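Local coordinates for protein putative transcription regulator (Lactobacillus plantarum, PDB 3K69) that is a putative transcriptional regulator, probably binding DNA as a dimer through winged helix-turn-helix domains, with its target and signal not established, at residues A[16-21]-A[138-143]; A[12-17]-A[80-85]; A[33-38]-A[43-48]; A[47-52]-A[56-61]. One frame throughout, in Å; residues are numbered along the deposited sequence.

Interaction 1 (A[16-21]-A[138-143]); sequences HSILYL and FTMADL
One residue before Met-140, whose side chain reaches helix 9-22, Thr-139 N donates to Asp-142 OD2 over 2.7 Å, with an N-H...acceptor angle of 158°. The carboxylate oxygen offers its anti lone pair, the one facing away from OD1. In return Thr-139 OG1 accepts two weak bonds from the backbone, one from Ala-141 N at 3.0 Å and one from Asp-142 N at 3.4 Å. This reciprocal pairing is a capping box with Thr-139 as N-cap, and it caps the start of helix 140-148, on which Met-140 and Leu-143 point toward helix 9-22.

Met-140, present as selenomethionine, makes most of the contact through its terminal methyl. The chain bends at both chi2 and chi3 (each -63°), which brings Met-140 CE to Leu-19 CG at 3.7 Å and to Leu-19 CD2 at 3.8 Å. Met-140 CE also touches Ile-18 CG2 at 3.9 Å, so it sits against two consecutive residues of one helix. Helix 9-22 is the first helix of what its topology marks as a winged helix-turn-helix domain, and the contact joins it to a segment 117 residues further along the chain. One turn beyond Met-140, Leu-143 CD2 meets Leu-19 CD1 at 3.9 Å, the two leucine side chains crossing at about a right angle. The first side-chain bond of Leu-19 runs alongside 138-143 and does not point at it, but the branched end comes close. Ile-116 of the second subunit packs on Leu-19, and Thr-119 of the second subunit packs on Leu-143.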
loop_
_atom_site.group_PDB
_atom_site.type_symbol
_atom_site.label_atom_id
_atom_site.label_comp_id
_atom_site.label_asym_id
_atom_site.label_seq_id
_atom_site.Cartn_x
_atom_site.Cartn_y
_atom_site.Cartn_z
ATOM N N HIS A 16 10.072 -15.029 -6.428
ATOM C CA HIS A 16 10.918 -16.121 -5.959
ATOM C C HIS A 16 10.822 -17.359 -6.906
ATOM O O HIS A 16 11.846 -17.979 -7.259
ATOM C CB HIS A 16 10.531 -16.456 -4.521
ATOM C CG HIS A 16 11.541 -17.257 -3.790
ATOM N ND1 HIS A 16 11.697 -17.184 -2.419
ATOM C CD2 HIS A 16 12.456 -18.158 -4.232
ATOM C CE1 HIS A 16 12.659 -18.015 -2.053
ATOM N NE2 HIS A 16 13.143 -18.609 -3.136
ATOM N N SER A 17 9.605 -17.678 -7.368
ATOM C CA SER A 17 9.416 -18.817 -8.256
ATOM C C SER A 17 10.098 -18.605 -9.615
ATOM O O SER A 17 10.792 -19.503 -10.129
ATOM C CB SER A 17 7.914 -19.132 -8.428
ATOM O OG SER A 17 7.334 -19.563 -7.203
ATOM N N ILE A 18 9.909 -17.423 -10.204
ATOM C CA ILE A 18 10.619 -17.074 -11.443
ATOM C C ILE A 18 12.137 -17.154 -11.269
ATOM O O ILE A 18 12.829 -17.691 -12.128
ATOM C CB ILE A 18 10.201 -15.697 -11.993
ATOM C CG1 ILE A 18 8.695 -15.730 -12.328
ATOM C CG2 ILE A 18 11.041 -15.364 -13.244
ATOM C CD1 ILE A 18 8.029 -14.349 -12.520
ATOM N N LEU A 19 12.662 -16.619 -10.178
ATOM C CA LEU A 19 14.105 -16.703 -9.956
ATOM C C LEU A 19 14.571 -18.163 -9.819
ATOM O O LEU A 19 15.608 -18.548 -10.351
ATOM C CB LEU A 19 14.537 -15.877 -8.756
ATOM C CG LEU A 19 14.389 -14.361 -8.867
ATOM C CD1 LEU A 19 14.428 -13.802 -7.457
ATOM C CD2 LEU A 19 15.437 -13.771 -9.748
ATOM N N TYR A 20 13.779 -18.983 -9.152
ATOM C CA TYR A 20 14.138 -20.371 -8.950
ATOM C C TYR A 20 14.166 -21.101 -10.289
ATOM O O TYR A 20 15.151 -21.806 -10.613
ATOM C CB TYR A 20 13.185 -21.065 -7.990
ATOM C CG TYR A 20 13.639 -22.461 -7.633
ATOM C CD1 TYR A 20 14.494 -22.669 -6.542
ATOM C CD2 TYR A 20 13.256 -23.572 -8.397
ATOM C CE1 TYR A 20 14.939 -23.953 -6.189
ATOM C CE2 TYR A 20 13.710 -24.879 -8.055
ATOM C CZ TYR A 20 14.533 -25.054 -6.939
ATOM O OH TYR A 20 15.007 -26.308 -6.584
ATOM N N LEU A 21 13.111 -20.895 -11.079
ATOM C CA LEU A 21 13.034 -21.503 -12.407
ATOM C C LEU A 21 14.163 -21.021 -13.364
ATOM O O LEU A 21 14.666 -21.800 -14.163
ATOM C CB LEU A 21 11.642 -21.315 -13.004
ATOM C CG LEU A 21 10.510 -22.033 -12.232
ATOM C CD1 LEU A 21 9.147 -21.645 -12.708
ATOM C CD2 LEU A 21 10.664 -23.562 -12.194
ATOM N N PHE A 138 11.060 -1.013 -13.783
ATOM C CA PHE A 138 12.044 -2.095 -13.706
ATOM C C PHE A 138 11.554 -3.365 -14.334
ATOM O O PHE A 138 10.348 -3.541 -14.568
ATOM C CB PHE A 138 12.401 -2.432 -12.250
ATOM C CG PHE A 138 12.883 -1.249 -11.470
ATOM C CD1 PHE A 138 14.093 -0.657 -11.770
ATOM C CD2 PHE A 138 12.101 -0.695 -10.489
ATOM C CE1 PHE A 138 14.528 0.476 -11.067
ATOM C CE2 PHE A 138 12.518 0.434 -9.814
ATOM C CZ PHE A 138 13.742 0.998 -10.094
ATOM N N THR A 139 12.504 -4.283 -14.516
ATOM C CA THR A 139 12.221 -5.639 -14.961
ATOM C C THR A 139 12.738 -6.615 -13.939
ATOM O O THR A 139 13.432 -6.251 -13.009
ATOM C CB THR A 139 12.873 -6.006 -16.324
ATOM O OG1 THR A 139 14.284 -6.156 -16.159
ATOM C CG2 THR A 139 12.559 -4.981 -17.416
HETATM N N MSE A 140 12.404 -7.880 -14.164
HETATM C CA MSE A 140 12.952 -8.966 -13.374
HETATM C C MSE A 140 14.474 -9.055 -13.486
HETATM O O MSE A 140 15.096 -9.569 -12.561
HETATM C CB MSE A 140 12.320 -10.319 -13.787
HETATM C CG MSE A 140 10.938 -10.598 -13.193
HETATM SE SE MSE A 140 10.924 -10.730 -11.224
HETATM C CE MSE A 140 12.126 -12.340 -11.020
ATOM N N ALA A 141 15.070 -8.582 -14.601
ATOM C CA ALA A 141 16.518 -8.545 -14.729
ATOM C C ALA A 141 17.109 -7.520 -13.754
ATOM O O ALA A 141 18.157 -7.737 -13.209
ATOM C CB ALA A 141 16.944 -8.215 -16.205
ATOM N N ASP A 142 16.438 -6.383 -13.566
ATOM C CA ASP A 142 16.834 -5.407 -12.526
ATOM C C ASP A 142 16.743 -6.051 -11.150
ATOM O O ASP A 142 17.583 -5.819 -10.299
ATOM C CB ASP A 142 15.936 -4.170 -12.567
ATOM C CG ASP A 142 16.034 -3.411 -13.888
ATOM O OD1 ASP A 142 17.153 -3.047 -14.257
ATOM O OD2 ASP A 142 15.005 -3.180 -14.561
ATOM N N LEU A 143 15.707 -6.861 -10.915
ATOM C CA LEU A 143 15.532 -7.456 -9.601
ATOM C C LEU A 143 16.624 -8.476 -9.351
ATOM O O LEU A 143 17.208 -8.509 -8.285
ATOM C CB LEU A 143 14.132 -8.051 -9.402
ATOM C CG LEU A 143 13.739 -8.485 -7.967
ATOM C CD1 LEU A 143 12.233 -8.343 -7.759
ATOM C CD2 LEU A 143 14.204 -9.907 -7.633
#

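Interaction 2 (A[12-17]-A[80-85]); sequences SVAVHS and GDLYDL. With DMS (dimethyl sulfoxide), chain C.
Leu-82 spreads its two methyls over two consecutive residues of helix 9-22: CD1 meets Ala-14 CB at 4.1 Å, and CD2 meets Val-15 CG2 at 3.9 Å. Its CG stands anti to the backbone N (chi1 -175°), which carries the fork toward the opposing helix. Ala-14 and Leu-82 are also the pair with the closest backbones, CA to CA 8.0 Å; with only a methyl on Ala-14, the leucine fills the interval. Val-15 divides its branches, CG2 going to Leu-82 while CG1 packs against Leu-143.

In the next shell, Ser-17 OG donates to Val-13 O over 2.8 Å, and Ser-17 N reaches the same oxygen from the opposite face of its carbonyl plane. The buried serine hydroxyl is thus satisfied within its own helix. On the other helix, Tyr-83 stacks on Tyr-135, and Asp-84 makes a salt bridge with Arg-132 and a hydrogen bond with His-136, fixing helix 79-86 to the long helix 111-136. A dimethyl sulfoxide, probably from the crystallisation liquor, lies at the edge of the Tyr-83 ring; the 2.4 Å between Tyr-83 OH and the sulfoxide O is doubtfully short.

The contact is close to the centre of the chain, where Ile-48 and Leu-52 of helix 46-54 cover Ala-14 and Met-140 of helix 140-148 packs on both Val-15 and Leu-82.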
loop_
_atom_site.group_PDB
_atom_site.type_symbol
_atom_site.label_atom_id
_atom_site.label_comp_id
_atom_site.label_asym_id
_atom_site.label_seq_id
_atom_site.Cartn_x
_atom_site.Cartn_y
_atom_site.Cartn_z
ATOM N N SER A 12 5.859 -11.817 -3.952
ATOM C CA SER A 12 7.105 -12.514 -3.598
ATOM C C SER A 12 7.120 -13.964 -4.047
ATOM O O SER A 12 8.128 -14.457 -4.513
ATOM C CB SER A 12 7.353 -12.429 -2.088
ATOM O OG SER A 12 8.583 -13.069 -1.705
ATOM N N VAL A 13 6.001 -14.663 -3.910
ATOM C CA VAL A 13 5.900 -16.041 -4.400
ATOM C C VAL A 13 6.226 -16.094 -5.891
ATOM O O VAL A 13 6.966 -16.965 -6.309
ATOM C CB VAL A 13 4.529 -16.657 -4.120
ATOM C CG1 VAL A 13 4.392 -18.046 -4.815
ATOM C CG2 VAL A 13 4.339 -16.777 -2.615
ATOM N N ALA A 14 5.696 -15.141 -6.673
ATOM C CA ALA A 14 5.963 -15.090 -8.107
ATOM C C ALA A 14 7.413 -14.724 -8.419
ATOM O O ALA A 14 8.038 -15.390 -9.200
ATOM C CB ALA A 14 5.034 -14.170 -8.800
ATOM N N VAL A 15 7.930 -13.686 -7.791
ATOM C CA VAL A 15 9.307 -13.321 -7.939
ATOM C C VAL A 15 10.245 -14.463 -7.610
ATOM O O VAL A 15 11.112 -14.818 -8.414
ATOM C CB VAL A 15 9.664 -12.072 -7.075
ATOM C CG1 VAL A 15 11.129 -11.824 -7.089
ATOM C CG2 VAL A 15 8.902 -10.790 -7.552
ATOM N N HIS A 16 10.072 -15.029 -6.428
ATOM C CA HIS A 16 10.918 -16.121 -5.959
ATOM C C HIS A 16 10.822 -17.359 -6.906
ATOM O O HIS A 16 11.846 -17.979 -7.259
ATOM C CB HIS A 16 10.531 -16.456 -4.521
ATOM C CG HIS A 16 11.541 -17.257 -3.790
ATOM N ND1 HIS A 16 11.697 -17.184 -2.419
ATOM C CD2 HIS A 16 12.456 -18.158 -4.232
ATOM C CE1 HIS A 16 12.659 -18.015 -2.053
ATOM N NE2 HIS A 16 13.143 -18.609 -3.136
ATOM N N SER A 17 9.605 -17.678 -7.368
ATOM C CA SER A 17 9.416 -18.817 -8.256
ATOM C C SER A 17 10.098 -18.605 -9.615
ATOM O O SER A 17 10.792 -19.503 -10.129
ATOM C CB SER A 17 7.914 -19.132 -8.428
ATOM O OG SER A 17 7.334 -19.563 -7.203
ATOM N N GLY A 80 6.377 -4.165 -12.819
ATOM C CA GLY A 80 5.091 -3.606 -12.610
ATOM C C GLY A 80 3.958 -4.384 -13.188
ATOM O O GLY A 80 2.929 -4.497 -12.554
ATOM N N ASP A 81 4.135 -4.900 -14.396
ATOM C CA ASP A 81 3.225 -5.887 -14.953
ATOM C C ASP A 81 3.074 -7.067 -13.995
ATOM O O ASP A 81 1.977 -7.463 -13.689
ATOM C CB ASP A 81 3.717 -6.393 -16.316
ATOM C CG ASP A 81 3.585 -5.359 -17.414
ATOM O OD1 ASP A 81 2.849 -4.373 -17.199
ATOM O OD2 ASP A 81 4.208 -5.543 -18.489
ATOM N N LEU A 82 4.168 -7.599 -13.497
ATOM C CA LEU A 82 4.092 -8.718 -12.543
ATOM C C LEU A 82 3.344 -8.352 -11.248
ATOM O O LEU A 82 2.463 -9.107 -10.786
ATOM C CB LEU A 82 5.507 -9.230 -12.233
ATOM C CG LEU A 82 5.563 -10.480 -11.353
ATOM C CD1 LEU A 82 4.778 -11.625 -12.022
ATOM C CD2 LEU A 82 7.078 -10.859 -11.031
ATOM N N TYR A 83 3.678 -7.181 -10.687
ATOM C CA TYR A 83 3.043 -6.664 -9.457
ATOM C C TYR A 83 1.518 -6.533 -9.672
ATOM O O TYR A 83 0.731 -6.962 -8.837
ATOM C CB TYR A 83 3.658 -5.299 -9.013
ATOM C CG TYR A 83 3.173 -4.877 -7.646
ATOM C CD1 TYR A 83 1.948 -4.208 -7.488
ATOM C CD2 TYR A 83 3.891 -5.216 -6.504
ATOM C CE1 TYR A 83 1.464 -3.890 -6.229
ATOM C CE2 TYR A 83 3.409 -4.888 -5.206
ATOM C CZ TYR A 83 2.188 -4.236 -5.085
ATOM O OH TYR A 83 1.689 -3.895 -3.834
ATOM N N ASP A 84 1.137 -5.932 -10.799
ATOM C CA ASP A 84 -0.248 -5.675 -11.099
ATOM C C ASP A 84 -1.016 -6.980 -11.279
ATOM O O ASP A 84 -2.178 -7.086 -10.850
ATOM C CB ASP A 84 -0.411 -4.759 -12.321
ATOM C CG ASP A 84 0.170 -3.351 -12.121
ATOM O OD1 ASP A 84 0.443 -2.886 -10.969
ATOM O OD2 ASP A 84 0.386 -2.706 -13.171
ATOM N N LEU A 85 -0.367 -7.990 -11.869
ATOM C CA LEU A 85 -0.991 -9.303 -12.011
ATOM C C LEU A 85 -1.178 -10.005 -10.673
ATOM O O LEU A 85 -2.246 -10.522 -10.389
ATOM C CB LEU A 85 -0.199 -10.186 -12.993
ATOM C CG LEU A 85 -0.700 -11.613 -13.297
ATOM C CD1 LEU A 85 -2.100 -11.612 -13.969
ATOM C CD2 LEU A 85 0.381 -12.342 -14.130
HETATM S S DMS C . 3.973 -5.192 -1.310
HETATM O O DMS C . 2.383 -4.427 -1.606
HETATM C C1 DMS C . 4.760 -4.617 0.206
HETATM C C2 DMS C . 3.690 -6.930 -0.834
#

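Interaction 3 (A[33-38]-A[43-48]); sequences ELAQSL and VMIRNI
Ile-45 is the one residue of 43-48 that meets helix 31-38. Just upstream, Val-43 N donates to Asn-41 OD1 within the turn and Pro-42 packs on Ala-35. The backbones come nearest at the pair Ala-35 and Ile-45, 7.0 Å from CA to CA.

Ile-45 holds CG1 between its backbone N and carbonyl carbon (chi1 65°), and an extended chi2 then sends CD1 to the surface of the helix. That methyl lands on backbone as much as on side chains: Ile-45 CD1 lies 3.6 Å from Ala-35 N and 3.7 Å from Ala-35 CA. Ala-35 CB is 3.8 Å from Ile-45 CD1, and Leu-34 CB touches it at 3.9 Å. The other branch, Ile-45 CG2, meets Leu-38 CD2 at 4.0 Å, the two side chains crossing obliquely. Ile-45 therefore spans one turn of the helix, from Leu-34 and Ala-35 to Leu-38.

Further on, Ile-48 turns to helix 9-22, packing on Asp-10. The two helices joined by a short turn are consistent with the helix-turn-helix of this family, in which helix 46-54 probably serves as the recognition helix.

No hydrogen bond crosses between the two segments, so the contact rests on apolar packing and shape fit, and the small Ala-35 lets the isoleucine reach the backbone.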
loop_
_atom_site.group_PDB
_atom_site.type_symbol
_atom_site.label_atom_id
_atom_site.label_comp_id
_atom_site.label_asym_id
_atom_site.label_seq_id
_atom_site.Cartn_x
_atom_site.Cartn_y
_atom_site.Cartn_z
ATOM N N GLU A 33 8.824 -29.011 -5.237
ATOM C CA GLU A 33 10.189 -28.519 -5.234
ATOM C C GLU A 33 10.252 -27.004 -5.040
ATOM O O GLU A 33 11.055 -26.499 -4.263
ATOM C CB GLU A 33 10.892 -28.927 -6.537
ATOM C CG GLU A 33 12.330 -28.465 -6.591
ATOM C CD GLU A 33 13.112 -28.927 -7.812
ATOM O OE1 GLU A 33 12.746 -29.945 -8.430
ATOM O OE2 GLU A 33 14.098 -28.233 -8.151
ATOM N N LEU A 34 9.411 -26.275 -5.766
ATOM C CA LEU A 34 9.294 -24.834 -5.583
ATOM C C LEU A 34 8.862 -24.495 -4.149
ATOM O O LEU A 34 9.424 -23.569 -3.525
ATOM C CB LEU A 34 8.327 -24.214 -6.592
ATOM C CG LEU A 34 8.802 -24.028 -8.036
ATOM C CD1 LEU A 34 7.622 -23.864 -8.994
ATOM C CD2 LEU A 34 9.752 -22.815 -8.175
ATOM N N ALA A 35 7.877 -25.218 -3.621
ATOM C CA ALA A 35 7.417 -24.941 -2.260
ATOM C C ALA A 35 8.542 -25.139 -1.225
ATOM O O ALA A 35 8.747 -24.278 -0.363
ATOM C CB ALA A 35 6.210 -25.754 -1.919
ATOM N N GLN A 36 9.306 -26.226 -1.328
ATOM C CA GLN A 36 10.539 -26.361 -0.518
ATOM C C GLN A 36 11.386 -25.067 -0.518
ATOM O O GLN A 36 11.723 -24.554 0.544
ATOM C CB GLN A 36 11.410 -27.514 -1.008
ATOM C CG GLN A 36 10.856 -28.922 -0.771
ATOM C CD GLN A 36 11.691 -30.022 -1.470
ATOM O OE1 GLN A 36 12.176 -29.856 -2.614
ATOM N NE2 GLN A 36 11.868 -31.137 -0.777
ATOM N N SER A 37 11.716 -24.537 -1.698
ATOM C CA SER A 37 12.512 -23.299 -1.801
ATOM C C SER A 37 11.804 -22.056 -1.218
ATOM O O SER A 37 12.431 -21.237 -0.559
ATOM C CB SER A 37 12.924 -23.033 -3.266
ATOM O OG SER A 37 13.514 -21.743 -3.448
ATOM N N LEU A 38 10.499 -21.923 -1.442
ATOM C CA LEU A 38 9.785 -20.752 -0.956
ATOM C C LEU A 38 9.445 -20.823 0.540
ATOM O O LEU A 38 9.003 -19.823 1.123
ATOM C CB LEU A 38 8.532 -20.496 -1.796
ATOM C CG LEU A 38 8.824 -19.673 -3.057
ATOM C CD1 LEU A 38 9.911 -20.320 -3.951
ATOM C CD2 LEU A 38 7.528 -19.506 -3.805
ATOM N N VAL A 43 0.025 -26.030 -1.472
ATOM C CA VAL A 43 -1.361 -25.522 -1.586
ATOM C C VAL A 43 -1.392 -24.019 -1.642
ATOM O O VAL A 43 -2.264 -23.470 -2.277
ATOM C CB VAL A 43 -2.330 -25.967 -0.414
ATOM C CG1 VAL A 43 -2.000 -25.250 0.886
ATOM C CG2 VAL A 43 -3.779 -25.663 -0.787
HETATM N N MSE A 44 -0.440 -23.366 -0.992
HETATM C CA MSE A 44 -0.380 -21.893 -0.971
HETATM C C MSE A 44 0.283 -21.205 -2.150
HETATM O O MSE A 44 0.176 -19.979 -2.270
HETATM C CB MSE A 44 0.337 -21.423 0.288
HETATM C CG MSE A 44 -0.391 -21.817 1.550
HETATM SE SE MSE A 44 0.795 -21.696 3.053
HETATM C CE MSE A 44 -0.368 -22.627 4.382
ATOM N N ILE A 45 1.022 -21.951 -2.970
ATOM C CA ILE A 45 1.668 -21.370 -4.152
ATOM C C ILE A 45 1.042 -21.837 -5.480
ATOM O O ILE A 45 1.384 -21.315 -6.549
ATOM C CB ILE A 45 3.208 -21.669 -4.210
ATOM C CG1 ILE A 45 3.515 -23.160 -4.363
ATOM C CG2 ILE A 45 3.929 -21.092 -3.014
ATOM C CD1 ILE A 45 4.971 -23.433 -4.661
ATOM N N ARG A 46 0.172 -22.839 -5.402
ATOM C CA ARG A 46 -0.421 -23.496 -6.569
ATOM C C ARG A 46 -1.177 -22.490 -7.414
ATOM O O ARG A 46 -1.081 -22.500 -8.641
ATOM C CB ARG A 46 -1.345 -24.652 -6.101
ATOM C CG ARG A 46 -2.310 -25.271 -7.155
ATOM C CD ARG A 46 -3.120 -26.527 -6.579
ATOM N NE ARG A 46 -3.744 -27.376 -7.614
ATOM C CZ ARG A 46 -3.068 -28.099 -8.530
ATOM N NH1 ARG A 46 -1.729 -28.092 -8.597
ATOM N NH2 ARG A 46 -3.729 -28.834 -9.417
ATOM N N ASN A 47 -1.919 -21.619 -6.756
ATOM C CA ASN A 47 -2.682 -20.622 -7.461
ATOM C C ASN A 47 -1.809 -19.636 -8.218
ATOM O O ASN A 47 -2.092 -19.323 -9.365
ATOM C CB ASN A 47 -3.629 -19.856 -6.537
ATOM C CG ASN A 47 -4.484 -18.859 -7.298
ATOM O OD1 ASN A 47 -5.342 -19.245 -8.090
ATOM N ND2 ASN A 47 -4.225 -17.565 -7.092
ATOM N N ILE A 48 -0.763 -19.136 -7.579
ATOM C CA ILE A 48 0.124 -18.167 -8.248
ATOM C C ILE A 48 0.871 -18.799 -9.438
ATOM O O ILE A 48 0.991 -18.178 -10.478
ATOM C CB ILE A 48 1.093 -17.497 -7.235
ATOM C CG1 ILE A 48 0.308 -16.475 -6.428
ATOM C CG2 ILE A 48 2.253 -16.749 -7.963
ATOM C CD1 ILE A 48 -0.292 -15.334 -7.317
#

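Interaction 4 (A[47-52]-A[56-61]); sequences NILSVL and GYLTGT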
loop_
_atom_site.group_PDB
_atom_site.type_symbol
_atom_site.label_atom_id
_atom_site.label_comp_id
_atom_site.label_asym_id
_atom_site.label_seq_id
_atom_site.Cartn_x
_atom_site.Cartn_y
_atom_site.Cartn_z
ATOM N N ASN A 47 -1.919 -21.619 -6.756
ATOM C CA ASN A 47 -2.682 -20.622 -7.461
ATOM C C ASN A 47 -1.809 -19.636 -8.218
ATOM O O ASN A 47 -2.092 -19.323 -9.365
ATOM C CB ASN A 47 -3.629 -19.856 -6.537
ATOM C CG ASN A 47 -4.484 -18.859 -7.298
ATOM O OD1 ASN A 47 -5.342 -19.245 -8.090
ATOM N ND2 ASN A 47 -4.225 -17.565 -7.092
ATOM N N ILE A 48 -0.763 -19.136 -7.579
ATOM C CA ILE A 48 0.124 -18.167 -8.248
ATOM C C ILE A 48 0.871 -18.799 -9.438
ATOM O O ILE A 48 0.991 -18.178 -10.478
ATOM C CB ILE A 48 1.093 -17.497 -7.235
ATOM C CG1 ILE A 48 0.308 -16.475 -6.428
ATOM C CG2 ILE A 48 2.253 -16.749 -7.963
ATOM C CD1 ILE A 48 -0.292 -15.334 -7.317
ATOM N N LEU A 49 1.347 -20.033 -9.281
ATOM C CA LEU A 49 2.051 -20.717 -10.367
ATOM C C LEU A 49 1.096 -20.899 -11.563
ATOM O O LEU A 49 1.504 -20.742 -12.701
ATOM C CB LEU A 49 2.629 -22.041 -9.910
ATOM C CG LEU A 49 3.770 -21.994 -8.894
ATOM C CD1 LEU A 49 4.149 -23.433 -8.481
ATOM C CD2 LEU A 49 4.975 -21.248 -9.419
ATOM N N SER A 50 -0.169 -21.193 -11.264
ATOM C CA SER A 50 -1.217 -21.335 -12.266
ATOM C C SER A 50 -1.479 -20.016 -12.983
ATOM O O SER A 50 -1.503 -19.977 -14.208
ATOM C CB SER A 50 -2.484 -21.862 -11.618
ATOM O OG SER A 50 -3.603 -21.604 -12.412
ATOM N N VAL A 51 -1.598 -18.931 -12.219
ATOM C CA VAL A 51 -1.765 -17.571 -12.782
ATOM C C VAL A 51 -0.565 -17.190 -13.688
ATOM O O VAL A 51 -0.734 -16.620 -14.772
ATOM C CB VAL A 51 -2.007 -16.516 -11.652
ATOM C CG1 VAL A 51 -2.014 -15.095 -12.196
ATOM C CG2 VAL A 51 -3.326 -16.780 -10.958
ATOM N N LEU A 52 0.644 -17.509 -13.262
ATOM C CA LEU A 52 1.825 -17.179 -14.064
ATOM C C LEU A 52 1.832 -17.989 -15.369
ATOM O O LEU A 52 2.108 -17.456 -16.435
ATOM C CB LEU A 52 3.085 -17.462 -13.268
ATOM C CG LEU A 52 3.394 -16.489 -12.128
ATOM C CD1 LEU A 52 4.649 -17.024 -11.392
ATOM C CD2 LEU A 52 3.593 -15.021 -12.651
ATOM N N GLY A 56 1.479 -16.688 -19.505
ATOM C CA GLY A 56 2.601 -16.854 -20.414
ATOM C C GLY A 56 3.989 -16.739 -19.812
ATOM O O GLY A 56 4.944 -16.756 -20.556
ATOM N N TYR A 57 4.104 -16.650 -18.482
ATOM C CA TYR A 57 5.419 -16.523 -17.823
ATOM C C TYR A 57 6.214 -17.812 -17.844
ATOM O O TYR A 57 7.435 -17.779 -17.944
ATOM C CB TYR A 57 5.317 -16.042 -16.358
ATOM C CG TYR A 57 4.919 -14.591 -16.227
ATOM C CD1 TYR A 57 3.585 -14.204 -16.236
ATOM C CD2 TYR A 57 5.877 -13.611 -16.057
ATOM C CE1 TYR A 57 3.228 -12.836 -16.114
ATOM C CE2 TYR A 57 5.539 -12.257 -15.961
ATOM C CZ TYR A 57 4.208 -11.875 -16.013
ATOM O OH TYR A 57 3.898 -10.546 -15.856
ATOM N N LEU A 58 5.500 -18.935 -17.751
ATOM C CA LEU A 58 6.053 -20.237 -17.459
ATOM C C LEU A 58 5.334 -21.235 -18.344
ATOM O O LEU A 58 4.157 -21.050 -18.631
ATOM C CB LEU A 58 5.761 -20.624 -16.001
ATOM C CG LEU A 58 6.197 -19.751 -14.868
ATOM C CD1 LEU A 58 5.792 -20.362 -13.526
ATOM C CD2 LEU A 58 7.707 -19.541 -14.989
ATOM N N THR A 59 6.044 -22.261 -18.795
ATOM C CA THR A 59 5.395 -23.456 -19.327
ATOM C C THR A 59 5.047 -24.416 -18.173
ATOM O O THR A 59 5.612 -24.329 -17.101
ATOM C CB THR A 59 6.265 -24.209 -20.354
ATOM O OG1 THR A 59 7.385 -24.776 -19.677
ATOM C CG2 THR A 59 6.711 -23.273 -21.487
ATOM N N GLY A 60 4.096 -25.319 -18.399
ATOM C CA GLY A 60 3.609 -26.184 -17.331
ATOM C C GLY A 60 3.068 -27.551 -17.749
ATOM O O GLY A 60 1.867 -27.756 -17.710
ATOM N N THR A 61 3.965 -28.478 -18.087
ATOM C CA THR A 61 3.587 -29.834 -18.457
ATOM C C THR A 61 3.086 -30.601 -17.230
ATOM O O THR A 61 3.651 -30.514 -16.136
ATOM C CB THR A 61 4.746 -30.627 -19.111
ATOM O OG1 THR A 61 5.578 -31.222 -18.106
ATOM C CG2 THR A 61 5.582 -29.732 -20.016
#
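Tyr-57 N donates to Leu-52 O over 3.0 Å (N-H...acceptor 152°), and with Gly-56 at a positive phi of 91° and its N turned to His-53 O, this is the Schellman motif that ends helix 46-54. Gly-56 is the C-prime residue, taking the backbone angles that reverse the chain.

The reversal folds Tyr-57 back onto the residue it bonds. Leu-52 CD2 lies over one face of the phenol ring of Tyr-57, 4.0 Å from the centroid and 25° off the ring normal, a CH-pi contact. Leu-52 CD2 is displaced toward the rim, 3.7 Å from Tyr-57 CD1. Leu-52 O lies instead at the ring's edge, in its plane, so a single residue meets the tyrosine both from above and along its border. Leu-58 also turns toward the helix: Leu-58 CD1 approaches Leu-52 CB at 4.0 Å and Leu-52 CD1 at 4.1 Å. A looser touch at 4.3 Å joins Leu-58 CD1 to Leu-49 CD2, one helical turn earlier.

The chain then continues into strand 59-61, paired antiparallel with 67-69, probably the wing. Leu-21 of helix 9-22 packs on Leu-58, while Leu-82 and Leu-85 of helix 79-86 cover Tyr-57, leaving the turn between the helix-turn-helix and the wing seated on both helices.

Overall arrangement
Helix 9-22 is common to interactions 1 and 2, whose centres lie 8 Å apart and which share His-16 and Ser-17. All four contacts are buried; interactions 1, 2 and 3 also meet the second subunit, and 4 does not. Interactions 3 and 4 share helix 46-54 and lie farther from the chain's centre, joining helices and wing within the probable DNA-binding fold. Interaction 3 is purely apolar packing, partly onto backbone, whereas interaction 4 adds a backbone bond, a CH-pi contact and the exposed Gly-56. Leucines connect them: Leu-82 CD1 meets Leu-52 CD2 at 3.7 Å between interactions 2 and 4, and Leu-34 CD1 meets Leu-49 CD1 at 3.5 Å between interactions 3 and 4.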